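Local coordinates for protein BolA (Coxiella burnetii, PDB 3TR3) that is of unknown function but belongs to the stress-induced BolA/IbaG family, whose members probably work with monothiol glutaredoxins in iron-sulfur cluster handling, at residues Ser60-Gln63 with Ser64-Ala68; Thr46-Thr49 with Arg50-Val54; Ala35-Cys39 with Pro40-Gly44; Thr7-Ile10 with Lys11-Glu15. One frame throughout, in Å; residues are numbered along the deposited sequence.

Contact 1: Ser60-Gln63 with Ser64-Ala68; sequences SHMQ and SDIHA. With CO (cobalt (II) ion), chain D.
Ser-60 to Ile-66 run through the C-terminal part of helix 59-65, in which Ser-64 N donates to Ser-60 O at 2.9 Å while His-61 O takes two donors, Asp-65 N at 2.8 Å and Ile-66 N at 2.9 Å. The second of these spans five residues (i to i+5), so the helix widens here into a pi-type turn. The two N-H groups share one carbonyl from different directions: Ile-66 N lies close to the line of the C=O bond, whereas Asp-65 N stands 35° above the carbonyl plane. One turn apart, the imidazole of His-61 and the carboxylate of Asp-65 are joined by a nearly straight bond from ND1 to OD2 of 3.1 Å. OD2 lies almost in the ring plane and is approached from its anti side, with ring and carboxylate planes 47° apart; this fixes which edge of the ring faces Asp-65. OD2 also takes weak bonds from Asn-2 N and from a water that bridges to Ser-60 OG. The helix end leads into strand 68-74 of a KH-like alpha/beta domain, and the linker carries His-67, whose NE2 binds cobalt at 2.2 Å together with His-32, as probably in BolA relatives, where a histidine is thought to serve as a metal or cluster ligand. On the apolar side, the bent chain of Met-62, a selenomethionine, lies across Ile-66 at about a right angle. Its CE sits 4.1 Å from Ile-66 CG2 and 3.5 Å from Ile-66 O.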
loop_
_atom_site.group_PDB
_atom_site.type_symbol
_atom_site.label_atom_id
_atom_site.label_comp_id
_atom_site.label_asym_id
_atom_site.label_seq_id
_atom_site.Cartn_x
_atom_site.Cartn_y
_atom_site.Cartn_z
ATOM N N SER B 60 8.227 -10.624 -16.861
ATOM C CA SER B 60 7.695 -10.217 -18.147
ATOM C C SER B 60 6.676 -9.065 -18.043
ATOM O O SER B 60 6.433 -8.369 -19.024
ATOM C CB SER B 60 7.081 -11.427 -18.858
ATOM O OG SER B 60 5.881 -11.821 -18.234
ATOM N N HIS B 61 6.080 -8.886 -16.857
ATOM C CA HIS B 61 5.178 -7.779 -16.616
ATOM C C HIS B 61 5.925 -6.464 -16.835
ATOM O O HIS B 61 5.391 -5.505 -17.439
ATOM C CB HIS B 61 4.592 -7.851 -15.198
ATOM C CG HIS B 61 3.750 -9.066 -14.961
ATOM N ND1 HIS B 61 2.642 -9.371 -15.728
ATOM C CD2 HIS B 61 3.871 -10.075 -14.058
ATOM C CE1 HIS B 61 2.109 -10.501 -15.301
ATOM N NE2 HIS B 61 2.843 -10.952 -14.292
HETATM N N MSE B 62 7.167 -6.438 -16.359
HETATM C CA MSE B 62 8.008 -5.264 -16.507
HETATM C C MSE B 62 8.414 -5.064 -17.953
HETATM O O MSE B 62 8.628 -3.942 -18.422
HETATM C CB MSE B 62 9.261 -5.375 -15.629
HETATM C CG MSE B 62 9.963 -4.027 -15.378
HETATM SE SE MSE B 62 8.785 -2.531 -14.659
HETATM C CE MSE B 62 8.940 -1.185 -16.065
ATOM N N GLN B 63 8.522 -6.156 -18.677
ATOM C CA GLN B 63 9.077 -6.064 -20.000
ATOM C C GLN B 63 8.024 -5.579 -20.951
ATOM O O GLN B 63 8.294 -4.729 -21.793
ATOM C CB GLN B 63 9.639 -7.429 -20.417
ATOM C CG GLN B 63 9.833 -7.608 -21.896
ATOM C CD GLN B 63 10.305 -9.019 -22.259
ATOM O OE1 GLN B 63 9.871 -10.008 -21.645
ATOM N NE2 GLN B 63 11.194 -9.117 -23.272
ATOM N N SER B 64 6.817 -6.116 -20.793
ATOM C CA SER B 64 5.711 -5.927 -21.743
ATOM C C SER B 64 4.482 -5.115 -21.258
ATOM O O SER B 64 3.829 -4.469 -22.060
ATOM C CB SER B 64 5.228 -7.299 -22.232
ATOM O OG SER B 64 6.184 -7.844 -23.123
ATOM N N ASP B 65 4.157 -5.168 -19.965
ATOM C CA ASP B 65 2.876 -4.622 -19.471
ATOM C C ASP B 65 2.962 -3.257 -18.799
ATOM O O ASP B 65 2.043 -2.452 -18.941
ATOM C CB ASP B 65 2.198 -5.584 -18.491
ATOM C CG ASP B 65 1.935 -6.948 -19.097
ATOM O OD1 ASP B 65 1.870 -7.070 -20.354
ATOM O OD2 ASP B 65 1.778 -7.899 -18.300
ATOM N N ILE B 66 4.051 -3.016 -18.053
ATOM C CA ILE B 66 4.208 -1.809 -17.257
ATOM C C ILE B 66 5.057 -0.802 -18.012
ATOM O O ILE B 66 6.237 -1.035 -18.223
ATOM C CB ILE B 66 4.853 -2.117 -15.903
ATOM C CG1 ILE B 66 4.109 -3.225 -15.173
ATOM C CG2 ILE B 66 4.977 -0.879 -15.028
ATOM C CD1 ILE B 66 4.781 -3.585 -13.885
ATOM N N HIS B 67 4.452 0.312 -18.423
ATOM C CA HIS B 67 5.153 1.315 -19.211
ATOM C C HIS B 67 6.248 2.019 -18.383
ATOM O O HIS B 67 7.401 2.155 -18.834
ATOM C CB HIS B 67 4.115 2.274 -19.865
ATOM C CG HIS B 67 4.660 3.602 -20.314
ATOM N ND1 HIS B 67 5.325 3.778 -21.509
ATOM C CD2 HIS B 67 4.571 4.834 -19.749
ATOM C CE1 HIS B 67 5.664 5.048 -21.643
ATOM N NE2 HIS B 67 5.218 5.708 -20.588
ATOM N N ALA B 68 5.917 2.461 -17.172
ATOM C CA ALA B 68 6.899 3.188 -16.343
ATOM C C ALA B 68 6.641 2.932 -14.887
ATOM O O ALA B 68 5.482 2.894 -14.456
ATOM C CB ALA B 68 6.887 4.679 -16.633
HETATM CO CO CO D . 4.986 7.942 -20.632
HETATM O O HOH W 1 3.051 -11.066 -18.787
#

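Contact 2: Thr46-Thr49 with Arg50-Val54; sequences TALT and RHRLV
Helix 47-57, which follows strand 32-38 in the BolA fold, begins with an N-cap at Thr-46. The threonine hydroxyl OG1 accepts from Thr-49 N at 3.2 Å with an N-H...O angle of 169°, so one amide of the first turn is satisfied by a side chain. Regular alpha-helical bonds continue from there, starting with Arg-50 N to Thr-46 O at 2.8 Å and His-51 N to Ala-47 O at 3.0 Å. Arg-50 runs its extended chain back past the cap, with CG 3.4 Å from Thr-46 O, and so carries its guanidinium to the start of the helix; there NE bonds to Gln-45 O, while NH1 pairs with Glu-78 in a salt bridge and also reaches Thr-73 O. The imidazole of His-51 leans over the preceding turn, its CD2 3.1 Å from Ala-47 O, and it also touches Leu-71 and Thr-73 of strand 68-74. On the exposed side, Leu-48 and Arg-52 meet. With CG anti to the backbone N (chi1 175°), Leu-48 turns both methyls onto the guanidinium: CD1 is 3.5 Å from Arg-52 NE, and CD2 rides over the centre of one face, 3.6 Å above the Arg-52 guanidinium plane.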
loop_
_atom_site.group_PDB
_atom_site.type_symbol
_atom_site.label_atom_id
_atom_site.label_comp_id
_atom_site.label_asym_id
_atom_site.label_seq_id
_atom_site.Cartn_x
_atom_site.Cartn_y
_atom_site.Cartn_z
ATOM N N THR B 46 23.121 -1.552 -3.039
ATOM C CA THR B 46 22.965 -0.206 -3.531
ATOM C C THR B 46 21.526 0.056 -4.046
ATOM O O THR B 46 20.762 -0.888 -4.352
ATOM C CB THR B 46 23.938 0.042 -4.676
ATOM O OG1 THR B 46 23.530 -0.726 -5.825
ATOM C CG2 THR B 46 25.359 -0.337 -4.247
ATOM N N ALA B 47 21.167 1.335 -4.159
ATOM C CA ALA B 47 19.840 1.710 -4.668
ATOM C C ALA B 47 19.599 1.058 -6.036
ATOM O O ALA B 47 18.511 0.531 -6.312
ATOM C CB ALA B 47 19.712 3.231 -4.784
ATOM N N LEU B 48 20.623 1.076 -6.882
ATOM C CA LEU B 48 20.514 0.486 -8.208
ATOM C C LEU B 48 20.202 -1.011 -8.153
ATOM O O LEU B 48 19.321 -1.495 -8.853
ATOM C CB LEU B 48 21.807 0.709 -8.990
ATOM C CG LEU B 48 21.784 -0.009 -10.340
ATOM C CD1 LEU B 48 20.667 0.576 -11.245
ATOM C CD2 LEU B 48 23.124 0.056 -11.007
ATOM N N THR B 49 20.917 -1.741 -7.308
ATOM C CA THR B 49 20.632 -3.153 -7.096
ATOM C C THR B 49 19.237 -3.398 -6.535
ATOM O O THR B 49 18.555 -4.333 -6.957
ATOM C CB THR B 49 21.636 -3.769 -6.123
ATOM O OG1 THR B 49 22.924 -3.719 -6.728
ATOM C CG2 THR B 49 21.262 -5.204 -5.801
ATOM N N ARG B 50 18.835 -2.586 -5.556
ATOM C CA ARG B 50 17.533 -2.773 -4.913
ATOM C C ARG B 50 16.461 -2.680 -5.994
ATOM O O ARG B 50 15.598 -3.552 -6.110
ATOM C CB ARG B 50 17.288 -1.731 -3.835
ATOM C CG ARG B 50 18.092 -1.896 -2.566
ATOM C CD ARG B 50 18.028 -0.622 -1.731
ATOM N NE ARG B 50 18.813 -0.774 -0.523
ATOM C CZ ARG B 50 18.497 -0.288 0.677
ATOM N NH1 ARG B 50 17.353 0.386 0.833
ATOM N NH2 ARG B 50 19.323 -0.495 1.728
ATOM N N HIS B 51 16.585 -1.659 -6.836
ATOM C CA HIS B 51 15.640 -1.436 -7.937
ATOM C C HIS B 51 15.659 -2.573 -8.942
ATOM O O HIS B 51 14.612 -2.994 -9.403
ATOM C CB HIS B 51 15.891 -0.091 -8.641
ATOM C CG HIS B 51 15.585 1.113 -7.797
ATOM N ND1 HIS B 51 15.384 2.367 -8.338
ATOM C CD2 HIS B 51 15.453 1.259 -6.452
ATOM C CE1 HIS B 51 15.144 3.227 -7.365
ATOM N NE2 HIS B 51 15.203 2.586 -6.212
ATOM N N ARG B 52 16.844 -3.087 -9.271
ATOM C CA ARG B 52 16.920 -4.174 -10.238
ATOM C C ARG B 52 16.282 -5.471 -9.750
ATOM O O ARG B 52 15.631 -6.185 -10.533
ATOM C CB ARG B 52 18.355 -4.399 -10.693
ATOM C CG ARG B 52 18.782 -3.317 -11.621
ATOM C CD ARG B 52 20.250 -3.359 -11.852
ATOM N NE ARG B 52 20.600 -2.486 -12.967
ATOM C CZ ARG B 52 21.827 -2.371 -13.474
ATOM N NH1 ARG B 52 22.838 -3.077 -12.958
ATOM N NH2 ARG B 52 22.041 -1.545 -14.496
ATOM N N LEU B 53 16.455 -5.776 -8.467
ATOM C CA LEU B 53 15.800 -6.958 -7.909
ATOM C C LEU B 53 14.269 -6.879 -8.119
ATOM O O LEU B 53 13.625 -7.890 -8.437
ATOM C CB LEU B 53 16.129 -7.121 -6.433
ATOM C CG LEU B 53 17.433 -7.860 -6.140
ATOM C CD1 LEU B 53 17.715 -7.945 -4.619
ATOM C CD2 LEU B 53 17.427 -9.258 -6.808
ATOM N N VAL B 54 13.711 -5.670 -7.948
ATOM C CA VAL B 54 12.290 -5.454 -8.061
ATOM C C VAL B 54 11.833 -5.591 -9.527
ATOM O O VAL B 54 10.868 -6.314 -9.815
ATOM C CB VAL B 54 11.851 -4.091 -7.443
ATOM C CG1 VAL B 54 10.404 -3.811 -7.798
ATOM C CG2 VAL B 54 12.056 -4.077 -5.910
#

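Contact 3: Ala35-Cys39 with Pro40-Gly44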
loop_
_atom_site.group_PDB
_atom_site.type_symbol
_atom_site.label_atom_id
_atom_site.label_comp_id
_atom_site.label_asym_id
_atom_site.label_seq_id
_atom_site.Cartn_x
_atom_site.Cartn_y
_atom_site.Cartn_z
ATOM N N ALA B 35 5.962 2.934 -6.586
ATOM C CA ALA B 35 5.813 1.911 -5.577
ATOM C C ALA B 35 6.851 2.141 -4.479
ATOM O O ALA B 35 7.963 2.588 -4.759
ATOM C CB ALA B 35 5.965 0.509 -6.211
ATOM N N VAL B 36 6.463 1.881 -3.232
ATOM C CA VAL B 36 7.366 1.939 -2.106
ATOM C C VAL B 36 7.404 0.503 -1.675
ATOM O O VAL B 36 6.353 -0.101 -1.458
ATOM C CB VAL B 36 6.870 2.844 -0.958
ATOM C CG1 VAL B 36 7.911 2.931 0.144
ATOM C CG2 VAL B 36 6.500 4.252 -1.481
ATOM N N VAL B 37 8.618 -0.066 -1.664
ATOM C CA VAL B 37 8.824 -1.488 -1.419
ATOM C C VAL B 37 9.736 -1.651 -0.216
ATOM O O VAL B 37 10.775 -0.980 -0.128
ATOM C CB VAL B 37 9.446 -2.209 -2.643
ATOM C CG1 VAL B 37 9.497 -3.709 -2.385
ATOM C CG2 VAL B 37 8.626 -1.948 -3.875
ATOM N N LEU B 38 9.306 -2.491 0.727
ATOM C CA LEU B 38 10.117 -2.858 1.868
ATOM C C LEU B 38 10.571 -4.293 1.635
ATOM O O LEU B 38 9.755 -5.146 1.268
ATOM C CB LEU B 38 9.367 -2.733 3.219
ATOM C CG LEU B 38 8.672 -1.417 3.627
ATOM C CD1 LEU B 38 8.300 -1.292 5.153
ATOM C CD2 LEU B 38 9.413 -0.175 3.170
ATOM N N CYS B 39 11.871 -4.544 1.844
ATOM C CA CYS B 39 12.447 -5.888 1.794
ATOM C C CYS B 39 13.765 -5.925 2.601
ATOM O O CYS B 39 14.650 -5.086 2.375
ATOM C CB CYS B 39 12.706 -6.287 0.340
ATOM S SG CYS B 39 13.030 -8.038 0.120
ATOM N N PRO B 40 13.893 -6.884 3.551
ATOM C CA PRO B 40 15.147 -7.031 4.314
ATOM C C PRO B 40 16.337 -7.440 3.419
ATOM O O PRO B 40 17.483 -7.202 3.781
ATOM C CB PRO B 40 14.811 -8.127 5.344
ATOM C CG PRO B 40 13.686 -8.918 4.705
ATOM C CD PRO B 40 12.883 -7.884 3.953
ATOM N N THR B 41 16.052 -8.006 2.251
ATOM C CA THR B 41 17.068 -8.383 1.269
ATOM C C THR B 41 17.837 -7.168 0.699
ATOM O O THR B 41 18.929 -7.300 0.140
ATOM C CB THR B 41 16.407 -9.239 0.140
ATOM O OG1 THR B 41 15.945 -10.475 0.697
ATOM C CG2 THR B 41 17.342 -9.539 -1.002
ATOM N N PHE B 42 17.274 -5.977 0.844
ATOM C CA PHE B 42 17.940 -4.768 0.345
ATOM C C PHE B 42 19.090 -4.381 1.281
ATOM O O PHE B 42 19.881 -3.507 0.961
ATOM C CB PHE B 42 16.975 -3.570 0.213
ATOM C CG PHE B 42 15.813 -3.785 -0.741
ATOM C CD1 PHE B 42 15.914 -4.649 -1.813
ATOM C CD2 PHE B 42 14.616 -3.086 -0.561
ATOM C CE1 PHE B 42 14.822 -4.825 -2.685
ATOM C CE2 PHE B 42 13.538 -3.247 -1.431
ATOM C CZ PHE B 42 13.650 -4.126 -2.510
ATOM N N GLU B 43 19.184 -5.017 2.445
ATOM C CA GLU B 43 20.269 -4.657 3.370
ATOM C C GLU B 43 21.632 -4.803 2.703
ATOM O O GLU B 43 21.983 -5.890 2.198
ATOM C CB GLU B 43 20.197 -5.463 4.665
ATOM C CG GLU B 43 21.149 -4.986 5.729
ATOM C CD GLU B 43 20.826 -3.594 6.257
ATOM O OE1 GLU B 43 19.694 -3.389 6.814
ATOM O OE2 GLU B 43 21.716 -2.711 6.116
ATOM N N GLY B 44 22.382 -3.704 2.642
ATOM C CA GLY B 44 23.751 -3.749 2.104
ATOM C C GLY B 44 23.796 -3.642 0.589
ATOM O O GLY B 44 24.857 -3.767 -0.010
#
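Backbone hydrogen bonds shape the turn in which Cys-39 meets Phe-42. Phe-42 N donates to Cys-39 O at 3.2 Å, approaching 57° above the carbonyl plane, and Glu-43 N follows with a bond to Pro-40 O at 3.1 Å; both span three residues, as expected of the 3-10 segment 40-42. A weak hydrogen bond runs from Thr-41 N to Cys-39 SG at 3.7 Å. With SG anti to the backbone N (chi1 -166°), it lies beside the carbonyl carbon, on the side of the residues that follow.

Aromatic contacts come next. Cys-39 CB lies over the centre of one face of the Phe-42 ring, 3.7 Å from the centroid and only 13° off the normal, which is a CH-pi contact. SG stands farther out above the face, at 4.8 Å from the same Phe-42 centroid. The ring edge faces the strand instead: Val-37 O lies near the ring plane, 3.8 Å from Phe-42 CE2.

Apolar packing completes the set, with Val-37 CG1 4.2 Å from Phe-42 CZ and Cys-39 SG 3.8 Å from Pro-40 CD. Farther out, the buried ring also touches Val-54 and Arg-50 of helix 47-57 and Thr-73 of strand 68-74. The whole is a strand-to-helix connection, a 3-10 turn leading from strand 32-38 toward helix 47-57 in the alpha-beta-beta-alpha-alpha-beta order of the class II KH-like fold.

Contact 4: Thr7-Ile10 with Lys11-Glu15; sequences THDI and KQWIE
Side chains one turn apart, Asp-9 with Trp-13 and His-8 with Gln-12, pack against each other along helix 7-17, the first helix of the fold, which lies against the sheet on one side and meets the second subunit near its start. The backbone is regular alpha-helix, as in the bond from Trp-13 N to Asp-9 O at 2.9 Å. That same carbonyl oxygen sits over the indole, toward the rim of one face, with Asp-9 O 3.2 Å from Trp-13 CG. Farther out on the ring, Asp-9 CB is 3.6 Å from the centroid of the six-membered ring of Trp-13 and 11° off its normal, a CH-pi contact. The carboxylate plane is within 6° of the indole plane, so the flat groups run alongside each other; OD2 is held from outside by Asn-2 ND2 and Thr-6 N. Gln-12 makes a looser contact, its CG 4.0 Å from the centroid of the His-8 ring and over that face, while amide and ring planes are 39° apart. The bend at the end of the Lys-11 chain brings NZ to Glu-15 OE2 at 3.3 Å, a salt bridge whose bonds are weak; OE2 also accepts from Val-23 N. On the buried side, Ile-10 and Ile-14 point the same way, Ile-10 CG2 meeting Ile-14 CD1 at 3.8 Å. Near the subunit boundary, Thr-7 OG1 bonds to Glu-27 of the second subunit, and His-8 ND1 weakly to the same residue. Burying isoleucines while polar groups line other sides is the pattern of an amphipathic helix packed on the sheet of an alpha/beta domain.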
loop_
_atom_site.group_PDB
_atom_site.type_symbol
_atom_site.label_atom_id
_atom_site.label_comp_id
_atom_site.label_asym_id
_atom_site.label_seq_id
_atom_site.Cartn_x
_atom_site.Cartn_y
_atom_site.Cartn_z
ATOM N N THR B 7 -2.967 -0.891 -9.826
ATOM C CA THR B 7 -2.048 -0.798 -8.708
ATOM C C THR B 7 -2.010 -2.096 -7.897
ATOM O O THR B 7 -0.992 -2.395 -7.288
ATOM C CB THR B 7 -2.367 0.385 -7.780
ATOM O OG1 THR B 7 -3.698 0.225 -7.270
ATOM C CG2 THR B 7 -2.251 1.695 -8.543
ATOM N N HIS B 8 -3.116 -2.840 -7.863
ATOM C CA HIS B 8 -3.181 -4.107 -7.115
ATOM C C HIS B 8 -2.343 -5.203 -7.837
ATOM O O HIS B 8 -1.830 -6.110 -7.207
ATOM C CB HIS B 8 -4.646 -4.552 -6.953
ATOM C CG HIS B 8 -4.846 -5.694 -6.001
ATOM N ND1 HIS B 8 -4.541 -5.612 -4.656
ATOM C CD2 HIS B 8 -5.333 -6.948 -6.197
ATOM C CE1 HIS B 8 -4.837 -6.757 -4.062
ATOM N NE2 HIS B 8 -5.321 -7.583 -4.979
ATOM N N ASP B 9 -2.265 -5.121 -9.164
ATOM C CA ASP B 9 -1.336 -5.922 -9.931
ATOM C C ASP B 9 0.115 -5.668 -9.470
ATOM O O ASP B 9 0.831 -6.599 -9.146
ATOM C CB ASP B 9 -1.444 -5.605 -11.419
ATOM C CG ASP B 9 -2.725 -6.121 -12.040
ATOM O OD1 ASP B 9 -3.282 -7.139 -11.570
ATOM O OD2 ASP B 9 -3.176 -5.484 -13.015
ATOM N N ILE B 10 0.535 -4.407 -9.481
ATOM C CA ILE B 10 1.900 -4.049 -9.183
ATOM C C ILE B 10 2.249 -4.674 -7.820
ATOM O O ILE B 10 3.332 -5.261 -7.653
ATOM C CB ILE B 10 2.089 -2.504 -9.090
ATOM C CG1 ILE B 10 1.745 -1.788 -10.407
ATOM C CG2 ILE B 10 3.513 -2.158 -8.638
ATOM C CD1 ILE B 10 2.545 -2.205 -11.593
ATOM N N LYS B 11 1.310 -4.576 -6.872
ATOM C CA LYS B 11 1.527 -5.019 -5.501
ATOM C C LYS B 11 1.607 -6.536 -5.361
ATOM O O LYS B 11 2.509 -7.053 -4.671
ATOM C CB LYS B 11 0.450 -4.457 -4.561
ATOM C CG LYS B 11 0.226 -5.275 -3.304
ATOM C CD LYS B 11 -0.640 -4.503 -2.303
ATOM C CE LYS B 11 -1.254 -5.439 -1.267
ATOM N NZ LYS B 11 -0.338 -5.779 -0.157
ATOM N N GLN B 12 0.665 -7.241 -5.999
ATOM C CA GLN B 12 0.688 -8.691 -5.998
ATOM C C GLN B 12 1.929 -9.305 -6.699
ATOM O O GLN B 12 2.508 -10.252 -6.194
ATOM C CB GLN B 12 -0.607 -9.241 -6.596
ATOM C CG GLN B 12 -1.826 -8.977 -5.704
ATOM C CD GLN B 12 -3.094 -9.698 -6.182
ATOM O OE1 GLN B 12 -3.391 -9.758 -7.391
ATOM N NE2 GLN B 12 -3.851 -10.251 -5.227
ATOM N N TRP B 13 2.303 -8.766 -7.862
ATOM C CA TRP B 13 3.386 -9.292 -8.683
ATOM C C TRP B 13 4.737 -9.163 -7.970
ATOM O O TRP B 13 5.525 -10.102 -7.954
ATOM C CB TRP B 13 3.451 -8.569 -10.032
ATOM C CG TRP B 13 2.291 -8.817 -10.961
ATOM C CD1 TRP B 13 1.430 -9.878 -10.942
ATOM C CD2 TRP B 13 1.851 -7.967 -12.042
ATOM N NE1 TRP B 13 0.495 -9.752 -11.946
ATOM C CE2 TRP B 13 0.729 -8.593 -12.638
ATOM C CE3 TRP B 13 2.309 -6.746 -12.569
ATOM C CZ2 TRP B 13 0.046 -8.039 -13.729
ATOM C CZ3 TRP B 13 1.640 -6.196 -13.655
ATOM C CH2 TRP B 13 0.513 -6.845 -14.224
ATOM N N ILE B 14 4.992 -8.007 -7.368
ATOM C CA ILE B 14 6.244 -7.786 -6.665
ATOM C C ILE B 14 6.327 -8.656 -5.417
ATOM O O ILE B 14 7.352 -9.258 -5.158
ATOM C CB ILE B 14 6.435 -6.325 -6.278
ATOM C CG1 ILE B 14 6.507 -5.435 -7.519
ATOM C CG2 ILE B 14 7.668 -6.170 -5.422
ATOM C CD1 ILE B 14 6.510 -3.902 -7.148
ATOM N N GLU B 15 5.246 -8.748 -4.651
ATOM C CA GLU B 15 5.247 -9.630 -3.479
ATOM C C GLU B 15 5.330 -11.129 -3.816
ATOM O O GLU B 15 5.779 -11.926 -3.017
ATOM C CB GLU B 15 4.060 -9.333 -2.563
ATOM C CG GLU B 15 4.097 -7.911 -2.003
ATOM C CD GLU B 15 2.841 -7.538 -1.228
ATOM O OE1 GLU B 15 1.816 -8.247 -1.363
ATOM O OE2 GLU B 15 2.889 -6.536 -0.481
#

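How the contacts relate
Contacts 1 and 2 lie at the surface, on successive helices with centres about 17 Å apart, whereas contacts 3 and 4 are partly buried. Shared packing ties them together. Contact 4 meets contact 1 where Ile-10 packs on Ile-66 and the rings of Trp-13 and His-61 stack; it reaches contact 2 through Ile-14 and Val-54. Contacts 2 and 3 adjoin, with Leu-53 on Thr-41. Chemistry follows place: contact 1 combines a histidine-carboxylate bond with a metal ligand, contact 2 an N-cap with leucine on a guanidinium, contact 3 sulfur and CH-pi packing around phenylalanine, and contact 4 carbon-on-ring packing, a weak salt bridge and isoleucine packing; it alone touches the second subunit.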